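Local structure of putative transcriptional regulator TRANSCRIPTION REGULATOR protein (Rhizobium meliloti, 5NLA) at residues Arg111-Ile121 with Arg153-Gly161; Tyr175-Glu186 with Met249-His260. The protein binds c-di-GMP by a PilZ-like mechanism and, as an AraC-like transcriptional activator, regulates extracellular polysaccharide production, probably through sequence-specific DNA binding. All coordinates share one frame; numbering follows the deposited sequence.

Interaction 1: residues Arg111-Ile121 with Arg153-Gly161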
loop_
_atom_site.group_PDB
_atom_site.type_symbol
_atom_site.label_atom_id
_atom_site.label_comp_id
_atom_site.label_asym_id
_atom_site.label_seq_id
_atom_site.Cartn_x
_atom_site.Cartn_y
_atom_site.Cartn_z
ATOM N N ARG A 111 10.055 -6.321 -0.853
ATOM C CA ARG A 111 8.829 -7.068 -0.568
ATOM C C ARG A 111 8.888 -8.265 -1.490
ATOM O O ARG A 111 8.812 -8.107 -2.704
ATOM C CB ARG A 111 7.608 -6.217 -0.852
ATOM C CG ARG A 111 6.297 -6.880 -0.498
ATOM C CD ARG A 111 5.171 -5.869 -0.438
ATOM N NE ARG A 111 3.900 -6.504 -0.117
ATOM C CZ ARG A 111 3.525 -6.906 1.091
ATOM N NH1 ARG A 111 4.314 -6.794 2.151
ATOM N NH2 ARG A 111 2.328 -7.455 1.234
ATOM N N SER A 112 9.067 -9.457 -0.914
ATOM C CA SER A 112 9.358 -10.668 -1.700
ATOM C C SER A 112 8.176 -11.647 -1.887
ATOM O O SER A 112 7.139 -11.550 -1.226
ATOM C CB SER A 112 10.517 -11.406 -1.044
ATOM O OG SER A 112 10.111 -11.902 0.211
ATOM N N GLN A 113 8.380 -12.617 -2.774
ATOM C CA GLN A 113 7.426 -13.715 -2.984
ATOM C C GLN A 113 7.100 -14.427 -1.667
ATOM O O GLN A 113 5.936 -14.601 -1.332
ATOM C CB GLN A 113 7.955 -14.726 -4.010
ATOM C CG GLN A 113 8.257 -14.152 -5.398
ATOM C CD GLN A 113 7.073 -14.155 -6.363
ATOM O OE1 GLN A 113 5.907 -13.936 -5.978
ATOM N NE2 GLN A 113 7.376 -14.396 -7.642
ATOM N N THR A 114 8.136 -14.777 -0.910
ATOM C CA THR A 114 7.990 -15.459 0.381
ATOM C C THR A 114 7.100 -14.683 1.343
ATOM O O THR A 114 6.238 -15.255 2.019
ATOM C CB THR A 114 9.363 -15.675 1.071
ATOM O OG1 THR A 114 10.276 -16.286 0.156
ATOM C CG2 THR A 114 9.230 -16.580 2.305
ATOM N N MET A 115 7.332 -13.384 1.410
ATOM C CA MET A 115 6.534 -12.513 2.236
ATOM C C MET A 115 5.087 -12.520 1.744
ATOM O O MET A 115 4.169 -12.588 2.548
ATOM C CB MET A 115 7.121 -11.086 2.240
ATOM C CG MET A 115 8.503 -10.969 2.920
ATOM S SD MET A 115 9.281 -9.362 2.700
ATOM C CE MET A 115 8.062 -8.428 3.588
ATOM N N LEU A 116 4.904 -12.501 0.425
ATOM C CA LEU A 116 3.574 -12.458 -0.215
ATOM C C LEU A 116 2.674 -13.713 -0.084
ATOM O O LEU A 116 1.430 -13.614 -0.194
ATOM C CB LEU A 116 3.731 -12.109 -1.699
ATOM C CG LEU A 116 4.021 -10.628 -1.938
ATOM C CD1 LEU A 116 4.400 -10.385 -3.400
ATOM C CD2 LEU A 116 2.844 -9.751 -1.507
ATOM N N ARG A 117 3.304 -14.868 0.121
ATOM C CA ARG A 117 2.602 -16.124 0.358
ATOM C C ARG A 117 1.698 -16.072 1.587
ATOM O O ARG A 117 0.651 -16.713 1.631
ATOM C CB ARG A 117 3.612 -17.276 0.539
ATOM C CG ARG A 117 4.401 -17.624 -0.719
ATOM C CD ARG A 117 4.823 -19.086 -0.789
ATOM N NE ARG A 117 6.176 -19.352 -0.275
ATOM C CZ ARG A 117 6.507 -19.654 0.991
ATOM N NH1 ARG A 117 5.600 -19.712 1.967
ATOM N NH2 ARG A 117 7.778 -19.901 1.287
ATOM N N SER A 118 2.137 -15.338 2.594
ATOM C CA SER A 118 1.472 -15.254 3.884
ATOM C C SER A 118 0.873 -13.875 4.167
ATOM O O SER A 118 0.014 -13.756 5.032
ATOM C CB SER A 118 2.496 -15.587 4.973
ATOM O OG SER A 118 3.737 -14.918 4.746
ATOM N N SER A 119 1.308 -12.839 3.456
ATOM C CA SER A 119 0.927 -11.470 3.797
ATOM C C SER A 119 -0.531 -11.170 3.451
ATOM O O SER A 119 -0.960 -11.407 2.303
ATOM C CB SER A 119 1.810 -10.440 3.079
ATOM O OG SER A 119 1.450 -9.133 3.478
ATOM N N PRO A 120 -1.277 -10.612 4.422
ATOM C CA PRO A 120 -2.617 -10.093 4.182
ATOM C C PRO A 120 -2.675 -8.679 3.573
ATOM O O PRO A 120 -3.770 -8.135 3.391
ATOM C CB PRO A 120 -3.241 -10.099 5.581
ATOM C CG PRO A 120 -2.098 -9.889 6.496
ATOM C CD PRO A 120 -0.904 -10.521 5.847
ATOM N N ILE A 121 -1.528 -8.085 3.264
ATOM C CA ILE A 121 -1.480 -6.716 2.768
ATOM C C ILE A 121 -1.475 -6.767 1.235
ATOM O O ILE A 121 -0.617 -7.436 0.635
ATOM C CB ILE A 121 -0.242 -5.967 3.325
ATOM C CG1 ILE A 121 -0.336 -5.869 4.852
ATOM C CG2 ILE A 121 -0.131 -4.568 2.725
ATOM C CD1 ILE A 121 0.962 -5.503 5.544
ATOM N N ARG A 153 2.221 1.422 -7.040
ATOM C CA ARG A 153 2.539 0.007 -6.842
ATOM C C ARG A 153 1.425 -0.705 -6.070
ATOM O O ARG A 153 0.920 -0.168 -5.075
ATOM C CB ARG A 153 3.833 -0.138 -6.015
ATOM C CG ARG A 153 5.108 -0.285 -6.822
ATOM C CD ARG A 153 6.221 -0.870 -5.972
ATOM N NE ARG A 153 6.543 -0.017 -4.837
ATOM C CZ ARG A 153 7.286 1.105 -4.873
ATOM N NH1 ARG A 153 7.808 1.594 -6.014
ATOM N NH2 ARG A 153 7.493 1.761 -3.735
ATOM N N SER A 154 1.063 -1.913 -6.502
ATOM C CA SER A 154 0.313 -2.813 -5.635
ATOM C C SER A 154 1.239 -3.523 -4.659
ATOM O O SER A 154 2.352 -3.935 -5.018
ATOM C CB SER A 154 -0.411 -3.865 -6.422
ATOM O OG SER A 154 -1.117 -4.687 -5.510
ATOM N N LEU A 155 0.769 -3.689 -3.430
ATOM C CA LEU A 155 1.515 -4.433 -2.430
ATOM C C LEU A 155 1.337 -5.957 -2.561
ATOM O O LEU A 155 1.895 -6.711 -1.763
ATOM C CB LEU A 155 1.127 -3.968 -1.030
ATOM C CG LEU A 155 1.363 -2.484 -0.756
ATOM C CD1 LEU A 155 0.974 -2.181 0.671
ATOM C CD2 LEU A 155 2.814 -2.100 -0.997
ATOM N N GLY A 156 0.560 -6.394 -3.549
ATOM C CA GLY A 156 0.442 -7.798 -3.901
ATOM C C GLY A 156 1.478 -8.328 -4.877
ATOM O O GLY A 156 1.589 -9.552 -5.038
ATOM N N TYR A 157 2.199 -7.436 -5.563
ATOM C CA TYR A 157 3.326 -7.837 -6.417
ATOM C C TYR A 157 4.632 -7.537 -5.698
ATOM O O TYR A 157 4.753 -6.501 -5.046
ATOM C CB TYR A 157 3.336 -7.099 -7.752
ATOM C CG TYR A 157 2.404 -7.641 -8.787
ATOM C CD1 TYR A 157 2.569 -8.928 -9.292
ATOM C CD2 TYR A 157 1.368 -6.848 -9.313
ATOM C CE1 TYR A 157 1.708 -9.428 -10.259
ATOM C CE2 TYR A 157 0.511 -7.335 -10.294
ATOM C CZ TYR A 157 0.683 -8.628 -10.766
ATOM O OH TYR A 157 -0.164 -9.118 -11.742
ATOM N N PRO A 158 5.623 -8.431 -5.843
ATOM C CA PRO A 158 6.919 -8.181 -5.228
ATOM C C PRO A 158 7.680 -7.042 -5.887
ATOM O O PRO A 158 7.429 -6.704 -7.045
ATOM C CB PRO A 158 7.669 -9.502 -5.398
ATOM C CG PRO A 158 7.001 -10.197 -6.527
ATOM C CD PRO A 158 5.591 -9.700 -6.601
ATOM N N TYR A 159 8.574 -6.440 -5.105
ATOM C CA TYR A 159 9.494 -5.423 -5.585
ATOM C C TYR A 159 10.750 -5.312 -4.703
ATOM O O TYR A 159 10.711 -5.571 -3.498
ATOM C CB TYR A 159 8.783 -4.080 -5.700
ATOM C CG TYR A 159 8.237 -3.505 -4.406
ATOM C CD1 TYR A 159 8.996 -2.626 -3.618
ATOM C CD2 TYR A 159 6.961 -3.790 -3.995
ATOM C CE1 TYR A 159 8.490 -2.074 -2.448
ATOM C CE2 TYR A 159 6.442 -3.248 -2.825
ATOM C CZ TYR A 159 7.206 -2.393 -2.052
ATOM O OH TYR A 159 6.653 -1.879 -0.899
ATOM N N ARG A 160 11.857 -4.961 -5.352
ATOM C CA ARG A 160 13.164 -4.686 -4.737
ATOM C C ARG A 160 13.472 -3.225 -5.042
ATOM O O ARG A 160 13.175 -2.737 -6.135
ATOM C CB ARG A 160 14.277 -5.547 -5.387
ATOM C CG ARG A 160 14.452 -6.940 -4.816
ATOM C CD ARG A 160 14.767 -8.025 -5.855
ATOM N NE ARG A 160 13.825 -8.057 -6.995
ATOM C CZ ARG A 160 12.523 -8.407 -6.959
ATOM N NH1 ARG A 160 11.913 -8.791 -5.826
ATOM N NH2 ARG A 160 11.815 -8.367 -8.092
ATOM N N GLY A 161 14.098 -2.528 -4.108
ATOM C CA GLY A 161 14.679 -1.237 -4.450
ATOM C C GLY A 161 15.570 -0.599 -3.417
ATOM O O GLY A 161 15.907 -1.193 -2.397
#

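Interaction 2: residues Tyr175-Glu186 with Met249-His260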
loop_
_atom_site.group_PDB
_atom_site.type_symbol
_atom_site.label_atom_id
_atom_site.label_comp_id
_atom_site.label_asym_id
_atom_site.label_seq_id
_atom_site.Cartn_x
_atom_site.Cartn_y
_atom_site.Cartn_z
ATOM N N TYR A 175 -7.746 -2.794 -1.310
ATOM C CA TYR A 175 -7.994 -3.343 -2.656
ATOM C C TYR A 175 -9.264 -2.826 -3.312
ATOM O O TYR A 175 -9.259 -2.428 -4.474
ATOM C CB TYR A 175 -8.086 -4.880 -2.650
ATOM C CG TYR A 175 -8.110 -5.431 -4.059
ATOM C CD1 TYR A 175 -6.952 -5.440 -4.821
ATOM C CD2 TYR A 175 -9.283 -5.885 -4.647
ATOM C CE1 TYR A 175 -6.945 -5.900 -6.118
ATOM C CE2 TYR A 175 -9.282 -6.349 -5.955
ATOM C CZ TYR A 175 -8.099 -6.348 -6.686
ATOM O OH TYR A 175 -8.032 -6.796 -7.986
ATOM N N GLU A 176 -10.342 -2.852 -2.547
ATOM C CA GLU A 176 -11.667 -2.591 -3.065
ATOM C C GLU A 176 -11.891 -1.150 -3.510
ATOM O O GLU A 176 -12.676 -0.909 -4.427
ATOM C CB GLU A 176 -12.691 -2.986 -2.014
ATOM C CG GLU A 176 -14.123 -2.948 -2.499
ATOM C CD GLU A 176 -14.433 -3.879 -3.670
ATOM O OE1 GLU A 176 -13.801 -4.960 -3.781
ATOM O OE2 GLU A 176 -15.329 -3.525 -4.473
ATOM N N LEU A 177 -11.197 -0.205 -2.883
ATOM C CA LEU A 177 -11.288 1.211 -3.264
ATOM C C LEU A 177 -11.127 1.417 -4.773
ATOM O O LEU A 177 -11.884 2.172 -5.390
ATOM C CB LEU A 177 -10.241 2.051 -2.513
ATOM C CG LEU A 177 -10.728 3.364 -1.898
ATOM C CD1 LEU A 177 -11.308 4.287 -2.957
ATOM C CD2 LEU A 177 -11.753 3.108 -0.792
ATOM N N LEU A 178 -10.154 0.718 -5.350
ATOM C CA LEU A 178 -9.799 0.858 -6.757
ATOM C C LEU A 178 -10.040 -0.409 -7.593
ATOM O O LEU A 178 -9.660 -0.448 -8.763
ATOM C CB LEU A 178 -8.324 1.274 -6.870
ATOM C CG LEU A 178 -7.882 2.556 -6.147
ATOM C CD1 LEU A 178 -6.369 2.629 -5.955
ATOM C CD2 LEU A 178 -8.372 3.775 -6.911
ATOM N N ALA A 179 -10.694 -1.421 -7.021
ATOM C CA ALA A 179 -10.911 -2.706 -7.706
ATOM C C ALA A 179 -11.639 -2.572 -9.056
ATOM O O ALA A 179 -11.401 -3.364 -9.974
ATOM C CB ALA A 179 -11.653 -3.672 -6.791
ATOM N N ASP A 180 -12.507 -1.566 -9.174
ATOM C CA ASP A 180 -13.195 -1.285 -10.441
ATOM C C ASP A 180 -12.237 -1.038 -11.609
ATOM O O ASP A 180 -12.488 -1.525 -12.710
ATOM C CB ASP A 180 -14.166 -0.098 -10.303
ATOM C CG ASP A 180 -15.477 -0.471 -9.604
ATOM O OD1 ASP A 180 -15.716 -1.668 -9.317
ATOM O OD2 ASP A 180 -16.283 0.455 -9.355
ATOM N N ASP A 181 -11.144 -0.310 -11.374
ATOM C CA ASP A 181 -10.155 -0.049 -12.433
ATOM C C ASP A 181 -8.901 -0.936 -12.291
ATOM O O ASP A 181 -7.801 -0.528 -12.647
ATOM C CB ASP A 181 -9.812 1.450 -12.483
ATOM C CG ASP A 181 -10.965 2.307 -13.038
ATOM O OD1 ASP A 181 -11.822 2.770 -12.244
ATOM O OD2 ASP A 181 -10.998 2.546 -14.267
ATOM N N ALA A 182 -9.084 -2.173 -11.826
ATOM C CA ALA A 182 -7.962 -3.086 -11.547
ATOM C C ALA A 182 -7.211 -3.584 -12.782
ATOM O O ALA A 182 -6.069 -4.014 -12.660
ATOM C CB ALA A 182 -8.441 -4.278 -10.733
ATOM N N GLY A 183 -7.841 -3.547 -13.953
ATOM C CA GLY A 183 -7.210 -4.019 -15.184
ATOM C C GLY A 183 -6.049 -3.133 -15.582
ATOM O O GLY A 183 -4.929 -3.614 -15.795
ATOM N N LYS A 184 -6.324 -1.833 -15.669
ATOM C CA LYS A 184 -5.292 -0.833 -15.932
ATOM C C LYS A 184 -4.252 -0.763 -14.813
ATOM O O LYS A 184 -3.066 -0.596 -15.083
ATOM C CB LYS A 184 -5.919 0.547 -16.171
ATOM C CG LYS A 184 -6.664 0.651 -17.498
ATOM C CD LYS A 184 -6.585 2.052 -18.097
ATOM C CE LYS A 184 -6.944 2.062 -19.579
ATOM N NZ LYS A 184 -6.713 3.396 -20.212
ATOM N N LEU A 185 -4.696 -0.903 -13.568
ATOM C CA LEU A 185 -3.799 -0.833 -12.412
ATOM C C LEU A 185 -2.776 -1.981 -12.333
ATOM O O LEU A 185 -1.669 -1.781 -11.849
ATOM C CB LEU A 185 -4.606 -0.758 -11.106
ATOM C CG LEU A 185 -5.069 0.617 -10.602
ATOM C CD1 LEU A 185 -5.445 1.580 -11.719
ATOM C CD2 LEU A 185 -6.221 0.469 -9.621
ATOM N N GLU A 186 -3.156 -3.174 -12.789
ATOM C CA GLU A 186 -2.233 -4.318 -12.854
ATOM C C GLU A 186 -1.154 -4.116 -13.917
ATOM O O GLU A 186 0.009 -4.415 -13.677
ATOM C CB GLU A 186 -2.998 -5.617 -13.117
ATOM C CG GLU A 186 -3.758 -6.110 -11.893
ATOM C CD GLU A 186 -4.785 -7.194 -12.190
ATOM O OE1 GLU A 186 -4.778 -7.767 -13.303
ATOM O OE2 GLU A 186 -5.598 -7.489 -11.284
ATOM N N MET A 249 1.517 -12.598 -8.752
ATOM C CA MET A 249 0.651 -11.948 -7.764
ATOM C C MET A 249 0.550 -12.773 -6.468
ATOM O O MET A 249 0.455 -14.012 -6.504
ATOM C CB MET A 249 -0.749 -11.726 -8.388
ATOM C CG MET A 249 -1.670 -10.785 -7.625
ATOM S SD MET A 249 -3.288 -10.518 -8.375
ATOM C CE MET A 249 -2.754 -9.758 -9.894
ATOM N N GLY A 250 0.568 -12.076 -5.332
ATOM C CA GLY A 250 0.438 -12.711 -4.010
ATOM C C GLY A 250 -0.984 -13.202 -3.731
ATOM O O GLY A 250 -1.951 -12.707 -4.326
ATOM N N VAL A 251 -1.106 -14.173 -2.825
ATOM C CA VAL A 251 -2.396 -14.763 -2.515
ATOM C C VAL A 251 -3.490 -13.746 -2.233
ATOM O O VAL A 251 -4.547 -13.829 -2.847
ATOM C CB VAL A 251 -2.375 -15.845 -1.388
ATOM C CG1 VAL A 251 -1.811 -17.151 -1.914
ATOM C CG2 VAL A 251 -1.662 -15.395 -0.120
ATOM N N MET A 252 -3.252 -12.795 -1.336
ATOM C CA MET A 252 -4.334 -11.915 -0.866
ATOM C C MET A 252 -4.878 -11.027 -1.965
ATOM O O MET A 252 -6.081 -10.799 -2.031
ATOM C CB MET A 252 -3.895 -11.039 0.314
ATOM C CG MET A 252 -5.025 -10.270 1.000
ATOM S SD MET A 252 -6.469 -11.231 1.524
ATOM C CE MET A 252 -6.444 -10.704 3.231
ATOM N N GLU A 253 -3.998 -10.534 -2.824
ATOM C CA GLU A 253 -4.420 -9.748 -3.980
ATOM C C GLU A 253 -5.258 -10.633 -4.922
ATOM O O GLU A 253 -6.285 -10.192 -5.439
ATOM C CB GLU A 253 -3.200 -9.128 -4.692
ATOM C CG GLU A 253 -3.376 -7.694 -5.202
ATOM C CD GLU A 253 -3.522 -7.601 -6.697
ATOM O OE1 GLU A 253 -4.367 -8.355 -7.234
ATOM O OE2 GLU A 253 -2.805 -6.781 -7.323
ATOM N N ARG A 254 -4.836 -11.882 -5.109
ATOM C CA ARG A 254 -5.593 -12.827 -5.938
ATOM C C ARG A 254 -6.949 -13.188 -5.339
ATOM O O ARG A 254 -7.923 -13.307 -6.076
ATOM C CB ARG A 254 -4.768 -14.081 -6.261
ATOM C CG ARG A 254 -3.773 -13.833 -7.385
ATOM C CD ARG A 254 -3.009 -15.073 -7.791
ATOM N NE ARG A 254 -2.164 -15.529 -6.687
ATOM C CZ ARG A 254 -2.143 -16.761 -6.164
ATOM N NH1 ARG A 254 -2.906 -17.749 -6.646
ATOM N NH2 ARG A 254 -1.322 -17.013 -5.144
ATOM N N ALA A 255 -7.003 -13.326 -4.015
ATOM C CA ALA A 255 -8.248 -13.584 -3.283
ATOM C C ALA A 255 -9.213 -12.398 -3.321
ATOM O O ALA A 255 -10.399 -12.565 -3.623
ATOM C CB ALA A 255 -7.945 -13.939 -1.839
ATOM N N HIS A 256 -8.707 -11.204 -3.006
ATOM C CA HIS A 256 -9.534 -9.993 -3.059
ATOM C C HIS A 256 -10.101 -9.716 -4.462
ATOM O O HIS A 256 -11.233 -9.212 -4.585
ATOM C CB HIS A 256 -8.772 -8.762 -2.544
ATOM C CG HIS A 256 -8.753 -8.634 -1.051
ATOM N ND1 HIS A 256 -7.832 -7.855 -0.390
ATOM C CD2 HIS A 256 -9.533 -9.182 -0.091
ATOM C CE1 HIS A 256 -8.048 -7.915 0.908
ATOM N NE2 HIS A 256 -9.076 -8.714 1.118
ATOM N N ARG A 257 -9.325 -10.059 -5.495
ATOM C CA ARG A 257 -9.761 -9.916 -6.883
ATOM C C ARG A 257 -10.814 -10.951 -7.236
ATOM O O ARG A 257 -11.864 -10.610 -7.790
ATOM C CB ARG A 257 -8.588 -10.056 -7.856
ATOM C CG ARG A 257 -8.962 -9.730 -9.300
ATOM C CD ARG A 257 -7.782 -9.831 -10.242
ATOM N NE ARG A 257 -7.164 -11.154 -10.219
ATOM C CZ ARG A 257 -6.012 -11.464 -10.813
ATOM N NH1 ARG A 257 -5.335 -10.546 -11.504
ATOM N NH2 ARG A 257 -5.524 -12.701 -10.716
ATOM N N TYR A 258 -10.519 -12.216 -6.938
ATOM C CA TYR A 258 -11.467 -13.295 -7.189
ATOM C C TYR A 258 -12.820 -12.917 -6.604
ATOM O O TYR A 258 -13.811 -12.889 -7.314
ATOM C CB TYR A 258 -10.978 -14.618 -6.606
ATOM C CG TYR A 258 -11.886 -15.754 -6.973
ATOM C CD1 TYR A 258 -11.741 -16.417 -8.188
ATOM C CD2 TYR A 258 -12.922 -16.144 -6.126
ATOM C CE1 TYR A 258 -12.595 -17.445 -8.542
ATOM C CE2 TYR A 258 -13.785 -17.167 -6.470
ATOM C CZ TYR A 258 -13.627 -17.824 -7.676
ATOM O OH TYR A 258 -14.510 -18.849 -8.000
ATOM N N ILE A 259 -12.835 -12.584 -5.318
ATOM C CA ILE A 259 -14.047 -12.137 -4.633
ATOM C C ILE A 259 -14.722 -10.979 -5.347
ATOM O O ILE A 259 -15.933 -11.009 -5.529
ATOM C CB ILE A 259 -13.774 -11.777 -3.149
ATOM C CG1 ILE A 259 -13.612 -13.066 -2.335
ATOM C CG2 ILE A 259 -14.895 -10.923 -2.543
ATOM C CD1 ILE A 259 -13.016 -12.856 -0.959
ATOM N N HIS A 260 -13.956 -9.969 -5.742
ATOM C CA HIS A 260 -14.520 -8.798 -6.440
ATOM C C HIS A 260 -15.227 -9.203 -7.729
ATOM O O HIS A 260 -16.338 -8.736 -7.998
ATOM C CB HIS A 260 -13.433 -7.751 -6.741
ATOM C CG HIS A 260 -13.929 -6.558 -7.506
ATOM N ND1 HIS A 260 -14.361 -5.406 -6.888
ATOM C CD2 HIS A 260 -14.063 -6.345 -8.839
ATOM C CE1 HIS A 260 -14.742 -4.535 -7.807
ATOM N NE2 HIS A 260 -14.571 -5.080 -8.998
#

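Interaction 1: residues Arg111-Ile121 with Arg153-Gly161
The guanidinium of R111 meets the backbone carbonyl of L155 edge-on: NE donates to L155 O at 2.6 Å, in the plane of both groups and on a carbonyl lone pair, while NH2 adds a weak second bond to the same oxygen. R111 has CG anti to the backbone N (chi1 -176°) and runs extended as far as NE, which carries its head from the end of strand 107-111 to the turn S154-Y157, a type I beta turn. Behind it, CB lies over one face of the Y159 ring, 4.0 Å from the centroid, a CH-pi contact; R153 NE lies over the opposite face. The backbones of R111 and Y159 form an antiparallel hydrogen-bonded pair, R111 N to Y159 O at 2.8 Å and Y159 N to R111 O at 2.9 Å. Apolar groups pack on the turn and on P158 just after it: L116 CD1 reaches P158 CD at 3.5 Å, and I121 CG2 packs on L155 CD1. In the second shell, S119 OG takes R111 NH2 at 2.9 Å, near the guanidinium plane, and also accepts from I121 N in an ST turn. NH1 is bonded to the carbonyls of P69 and L70, so several backbone and hydroxyl oxygens fix the buried head. S154 OG forms another ST turn by accepting from G156 N. S112 and M115 make a capping box, though its bonds are weak. The contact thus joins helix 113-118 to the connection between strands 150-154 and 159-163; strand 159-163 lies between strands 107-111 and 134-138 in the five-stranded antiparallel sheet.

Interaction 2: residues Tyr175-Glu186 with Met249-His260
Y175 slides past H256 in the opposite direction, packing the helical turns of 175-186 along helix 251-261, which also packs through M252 and I259 on helix 281-288 of the AraC-family helix-turn-helix region. With CG anti to the backbone N (chi1 -171°), the Y175 ring reaches across: CD2 lies 3.6 Å from H256 CB, and the hydroxyl oxygen OH lies 3.3 Å from R257 CB. Ring and R257 guanidinium planes stand nearly perpendicular, 83° apart. The E253 side chain crosses that of Y175 at about a right angle, OE1 approaching the ring obliquely, while its OE2 is bonded to S154. H256 ND1 binds D122. At the far end H260 is held on its face and its edge. A179 CB sits over one ring face, a CH-pi contact 3.5 Å from the centroid, and E176 meets the edge, the side chains crossing at about a right angle. H260 ND1 donates to E176 OE1 at 3.2 Å, on the syn side of the carboxylate and close to the ring plane, with a weak second bond to OE2. That carboxylate also forms a salt bridge with R301, which probably favours its charged state. D180 OD1 reaches the same ring in its plane, 3.4 Å from H260 CE1. The other end is closed by charge: E186, extended beyond CG, faces R257, which bends at chi3. The planes of the two groups are 65° apart, so the bridge is not a flat paired one. R257 NH1 meets E186 OE2 from above the carboxylate plane at 3.1 Å.

Overall arrangement
Interactions 1 and 2 follow each other along the chain, and their centres lie about 14 Å apart. They nevertheless touch directly. G156 O, in the turn of interaction 1, lies 2.7 Å from G250 N at the start of helix 251-261, a probable hydrogen bond, and S154 OG lies 3.2 Å from E253 OE2, probably another. Packing adds R117 O against V251 CG2 and Y157 OH against M249 CE. The turn S154-Y157 therefore meets helix 113-118 and its following loop on one hand and helix 251-261 on the other, so it joins the sheet region to helix 251-261, which packs on helix 281-288 of the probable DNA-binding part.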